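Local coordinates for hydrogenase maturation factor (Thermoanaerobacter tengcongensis, PDB 3VTH), which probably transfers a carbamoyl group from carbamoyl phosphate, at the expense of ATP, to the C-terminal cysteine of HypE during [NiFe]-hydrogenase maturation, at residues A[261-273]-A[283-295]. Sequence-based numbering, arbitrary orientation.
Sequences EVKKYCIVSPEEE and IVLLKKKGEKLAK. With APC (diphosphomethylphosphonic acid adenosyl ester), chain F.
Leu286 fills the angle between two consecutive helices, and its two methyl branches part to do so. CD1 presses tightly on Val262 CG1 at 3.4 Å, the two side chains crossing nearly at right angles, while CD2 lies 3.5 Å from Glu272 CD, that chain running past in the opposite direction. Further along, Leu293 CD2 sits over one face of the Tyr265 ring, 3.8 Å from its centroid, in a CH-pi contact offset toward the rim. Between these side-chain contacts run three backbone hydrogen bonds: Ile267 N to Lys287 O, Lys289 N to Tyr265 O and Glu291 N to Lys264 O.

Glu272 is positioned by a capping box: OE1 accepts from Ser269 N, 2.8 Å away, through its anti lone pair, and Glu272 N returns a bond to Ser269 OG. With CG anti to the carbonyl carbon (chi1 -76°), the extended chain carries the carboxylate back to Ser269 and alongside Leu286. One water donates to Glu272 OE2 and Ile267 O and accepts from Lys287 N. An alanine here would probably leave Ser269 N without its acceptor, thin the cover over Leu286 CD2 and deprive that water of its carboxylate.

Strand 283-287 thus sets Leu286 against helices 259-265 and 270-277 and, on its other side, Leu285 CD1 3.6 Å from APC C2, at the nucleotide pocket in the mixed sheet of the YrdC-like domain.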
# COMPACT_ATOMS: atom_id res chain seq x y z
N GLU A 261 -23.92 -6.41 -1.82
CA GLU A 261 -23.59 -7.26 -0.68
C GLU A 261 -22.82 -6.47 0.40
O GLU A 261 -23.14 -6.55 1.58
CB GLU A 261 -22.82 -8.52 -1.11
CG GLU A 261 -22.51 -9.44 0.07
CD GLU A 261 -22.16 -10.87 -0.31
OE1 GLU A 261 -21.18 -11.12 -1.05
OE2 GLU A 261 -22.87 -11.77 0.18
N VAL A 262 -21.84 -5.68 -0.02
CA VAL A 262 -21.04 -4.89 0.93
C VAL A 262 -21.93 -3.97 1.78
O VAL A 262 -21.74 -3.87 2.99
CB VAL A 262 -19.92 -4.09 0.22
CG1 VAL A 262 -19.08 -3.31 1.23
CG2 VAL A 262 -19.03 -5.01 -0.57
N LYS A 263 -22.92 -3.34 1.13
CA LYS A 263 -23.82 -2.38 1.79
C LYS A 263 -24.69 -3.02 2.88
O LYS A 263 -25.28 -2.30 3.70
CB LYS A 263 -24.74 -1.70 0.77
CG LYS A 263 -24.03 -0.84 -0.27
CD LYS A 263 -24.17 0.62 0.05
CE LYS A 263 -24.76 1.38 -1.14
NZ LYS A 263 -23.86 1.37 -2.34
N LYS A 264 -24.78 -4.35 2.89
CA LYS A 264 -25.51 -5.07 3.94
C LYS A 264 -24.73 -5.04 5.25
O LYS A 264 -25.32 -5.15 6.33
CB LYS A 264 -25.76 -6.54 3.56
CG LYS A 264 -26.97 -6.75 2.67
CD LYS A 264 -26.99 -8.16 2.08
CE LYS A 264 -28.15 -8.32 1.11
NZ LYS A 264 -28.20 -9.68 0.48
N TYR A 265 -23.41 -4.92 5.14
CA TYR A 265 -22.52 -5.02 6.28
C TYR A 265 -21.81 -3.72 6.62
O TYR A 265 -21.25 -3.58 7.72
CB TYR A 265 -21.46 -6.09 6.02
CG TYR A 265 -22.01 -7.46 5.76
CD1 TYR A 265 -22.33 -8.32 6.81
CD2 TYR A 265 -22.20 -7.91 4.45
CE1 TYR A 265 -22.84 -9.59 6.56
CE2 TYR A 265 -22.71 -9.19 4.19
CZ TYR A 265 -23.03 -10.02 5.25
OH TYR A 265 -23.50 -11.27 5.00
N CYS A 266 -21.81 -2.77 5.69
CA CYS A 266 -20.95 -1.60 5.80
C CYS A 266 -21.62 -0.35 5.28
O CYS A 266 -22.51 -0.41 4.44
CB CYS A 266 -19.67 -1.80 4.99
SG CYS A 266 -18.68 -3.21 5.52
N ILE A 267 -21.16 0.78 5.80
CA ILE A 267 -21.42 2.09 5.23
C ILE A 267 -20.48 2.24 4.04
O ILE A 267 -19.28 1.99 4.17
CB ILE A 267 -21.17 3.21 6.28
CG1 ILE A 267 -22.21 3.10 7.41
CG2 ILE A 267 -21.17 4.61 5.62
CD1 ILE A 267 -21.95 4.00 8.65
N VAL A 268 -21.01 2.62 2.89
CA VAL A 268 -20.20 2.79 1.68
C VAL A 268 -20.56 4.12 1.01
O VAL A 268 -21.62 4.26 0.42
CB VAL A 268 -20.43 1.63 0.66
CG1 VAL A 268 -19.47 1.74 -0.54
CG2 VAL A 268 -20.28 0.27 1.33
N SER A 269 -19.68 5.11 1.14
CA SER A 269 -19.84 6.40 0.47
C SER A 269 -19.61 6.28 -1.03
O SER A 269 -19.05 5.28 -1.50
CB SER A 269 -18.84 7.41 1.05
OG SER A 269 -17.52 7.04 0.65
N PRO A 270 -20.00 7.31 -1.81
CA PRO A 270 -19.67 7.21 -3.24
C PRO A 270 -18.16 7.11 -3.52
O PRO A 270 -17.76 6.42 -4.45
CB PRO A 270 -20.26 8.50 -3.83
CG PRO A 270 -21.43 8.81 -2.91
CD PRO A 270 -20.93 8.43 -1.54
N GLU A 271 -17.33 7.79 -2.71
CA GLU A 271 -15.87 7.75 -2.88
C GLU A 271 -15.32 6.36 -2.49
O GLU A 271 -14.43 5.85 -3.14
CB GLU A 271 -15.20 8.85 -2.06
CG GLU A 271 -15.67 10.31 -2.38
CD GLU A 271 -16.93 10.75 -1.60
OE1 GLU A 271 -17.78 9.91 -1.22
OE2 GLU A 271 -17.07 11.97 -1.37
N GLU A 272 -15.89 5.75 -1.45
CA GLU A 272 -15.52 4.37 -1.09
C GLU A 272 -15.97 3.36 -2.15
O GLU A 272 -15.25 2.40 -2.46
CB GLU A 272 -16.09 4.00 0.28
CG GLU A 272 -15.31 4.63 1.45
CD GLU A 272 -16.11 4.63 2.76
OE1 GLU A 272 -17.36 4.61 2.71
OE2 GLU A 272 -15.50 4.66 3.85
N GLU A 273 -17.16 3.57 -2.71
CA GLU A 273 -17.63 2.72 -3.79
C GLU A 273 -16.68 2.78 -4.99
O GLU A 273 -16.41 1.77 -5.62
CB GLU A 273 -19.05 3.12 -4.20
CG GLU A 273 -19.62 2.30 -5.32
CD GLU A 273 -21.14 2.42 -5.44
OE1 GLU A 273 -21.79 3.02 -4.56
OE2 GLU A 273 -21.68 1.91 -6.42
N ILE A 283 -8.49 -4.10 -1.00
CA ILE A 283 -9.28 -4.18 0.24
C ILE A 283 -9.56 -2.72 0.66
O ILE A 283 -8.65 -1.91 0.66
CB ILE A 283 -8.45 -4.87 1.34
CG1 ILE A 283 -8.18 -6.35 0.98
CG2 ILE A 283 -9.13 -4.73 2.73
CD1 ILE A 283 -6.96 -6.95 1.68
N VAL A 284 -10.82 -2.39 0.96
CA VAL A 284 -11.15 -1.04 1.41
C VAL A 284 -11.68 -1.15 2.84
O VAL A 284 -12.56 -1.97 3.10
CB VAL A 284 -12.22 -0.37 0.51
CG1 VAL A 284 -12.56 1.06 0.99
CG2 VAL A 284 -11.78 -0.36 -0.97
N LEU A 285 -11.17 -0.31 3.73
CA LEU A 285 -11.64 -0.29 5.11
C LEU A 285 -12.91 0.53 5.21
O LEU A 285 -12.94 1.71 4.87
CB LEU A 285 -10.57 0.25 6.07
CG LEU A 285 -9.21 -0.47 6.01
CD1 LEU A 285 -8.28 0.12 7.03
CD2 LEU A 285 -9.35 -2.00 6.20
N LEU A 286 -13.96 -0.12 5.72
CA LEU A 286 -15.31 0.45 5.73
C LEU A 286 -15.91 0.34 7.11
O LEU A 286 -15.70 -0.66 7.79
CB LEU A 286 -16.20 -0.33 4.74
CG LEU A 286 -15.80 -0.31 3.26
CD1 LEU A 286 -16.66 -1.30 2.50
CD2 LEU A 286 -15.92 1.09 2.64
N LYS A 287 -16.67 1.36 7.53
CA LYS A 287 -17.37 1.31 8.82
C LYS A 287 -18.49 0.28 8.78
O LYS A 287 -19.28 0.24 7.83
CB LYS A 287 -17.93 2.69 9.20
CG LYS A 287 -16.86 3.75 9.51
CD LYS A 287 -16.24 3.58 10.93
CE LYS A 287 -15.20 4.67 11.22
NZ LYS A 287 -14.63 4.60 12.60
N LYS A 288 -18.56 -0.53 9.84
CA LYS A 288 -19.57 -1.59 9.97
C LYS A 288 -20.96 -0.98 10.19
O LYS A 288 -21.10 -0.04 10.96
CB LYS A 288 -19.26 -2.49 11.17
CG LYS A 288 -18.03 -3.39 11.04
CD LYS A 288 -17.78 -4.05 12.41
CE LYS A 288 -16.69 -5.10 12.34
NZ LYS A 288 -16.43 -5.63 13.69
N LYS A 289 -21.96 -1.53 9.51
CA LYS A 289 -23.37 -1.18 9.79
C LYS A 289 -24.29 -2.27 9.29
O LYS A 289 -24.13 -2.75 8.18
CB LYS A 289 -23.75 0.16 9.14
CG LYS A 289 -25.23 0.57 9.35
CD LYS A 289 -25.59 1.92 8.71
CE LYS A 289 -25.62 1.85 7.16
NZ LYS A 289 -26.68 0.94 6.66
N GLY A 290 -25.27 -2.63 10.12
CA GLY A 290 -26.33 -3.55 9.72
C GLY A 290 -26.04 -4.99 10.10
O GLY A 290 -25.92 -5.31 11.28
N GLU A 291 -25.94 -5.86 9.09
CA GLU A 291 -25.67 -7.28 9.30
C GLU A 291 -24.24 -7.55 9.76
O GLU A 291 -23.32 -6.75 9.50
CB GLU A 291 -25.93 -8.07 8.00
CG GLU A 291 -27.39 -8.32 7.69
CD GLU A 291 -27.54 -9.38 6.62
OE1 GLU A 291 -27.81 -10.55 6.98
OE2 GLU A 291 -27.35 -9.07 5.42
N LYS A 292 -24.06 -8.68 10.43
CA LYS A 292 -22.77 -9.04 11.04
C LYS A 292 -22.17 -10.28 10.39
O LYS A 292 -22.87 -11.22 10.09
CB LYS A 292 -22.96 -9.29 12.53
CG LYS A 292 -23.07 -8.02 13.37
CD LYS A 292 -23.04 -8.37 14.86
CE LYS A 292 -23.34 -7.15 15.70
NZ LYS A 292 -24.81 -6.92 15.80
N LEU A 293 -20.85 -10.26 10.17
CA LEU A 293 -20.12 -11.46 9.79
C LEU A 293 -19.85 -12.31 11.05
O LEU A 293 -20.28 -11.94 12.15
CB LEU A 293 -18.83 -11.10 9.04
CG LEU A 293 -18.98 -10.31 7.73
CD1 LEU A 293 -17.61 -9.87 7.16
CD2 LEU A 293 -19.77 -11.07 6.67
N ALA A 294 -19.18 -13.45 10.89
CA ALA A 294 -18.90 -14.36 12.00
C ALA A 294 -17.97 -13.72 13.04
O ALA A 294 -17.23 -12.80 12.72
CB ALA A 294 -18.27 -15.64 11.48
N LYS A 295 -18.02 -14.22 14.28
CA LYS A 295 -17.04 -13.85 15.31
C LYS A 295 -15.63 -14.21 14.84
O LYS A 295 -15.44 -15.18 14.11
CB LYS A 295 -17.35 -14.53 16.65
CG LYS A 295 -18.74 -14.24 17.19
CD LYS A 295 -18.86 -14.40 18.72
CE LYS A 295 -19.06 -15.85 19.15
NZ LYS A 295 -19.69 -16.00 20.51
PG APC F . 0.50 -12.38 8.22
O1G APC F . 0.07 -12.84 6.85
O2G APC F . -0.40 -12.91 9.31
O3G APC F . 1.96 -12.59 8.52
PB APC F . -0.65 -9.84 7.50
O1B APC F . -0.13 -9.81 6.10
O2B APC F . -0.65 -8.50 8.21
O3B APC F . 0.35 -10.78 8.34
PA APC F . -3.32 -10.65 6.06
O1A APC F . -4.67 -11.20 6.46
O2A APC F . -2.66 -11.35 4.93
C3A APC F . -2.29 -10.62 7.58
O5' APC F . -3.45 -9.12 5.58
C5' APC F . -4.64 -8.34 5.69
C4' APC F . -4.26 -6.95 6.19
O4' APC F . -5.46 -6.16 6.16
C3' APC F . -3.77 -7.01 7.64
O3' APC F . -2.65 -6.14 7.86
C2' APC F . -4.96 -6.48 8.43
O2' APC F . -4.57 -5.93 9.70
C1' APC F . -5.61 -5.52 7.43
N9 APC F . -7.01 -5.42 7.81
C8 APC F . -8.00 -6.33 7.62
N7 APC F . -9.16 -5.89 8.17
C5 APC F . -8.90 -4.68 8.72
C6 APC F . -9.66 -3.66 9.47
N6 APC F . -10.97 -3.83 9.74
N1 APC F . -9.01 -2.55 9.87
C2 APC F . -7.70 -2.34 9.60
N3 APC F . -6.93 -3.22 8.94
C4 APC F . -7.48 -4.38 8.48
O HOH W 1 -25.65 -1.57 6.25
O HOH W 2 -21.03 -5.48 9.85
O HOH W 3 -24.87 0.68 3.83
O HOH W 4 -17.34 3.29 5.44
O HOH W 5 -12.81 4.27 3.91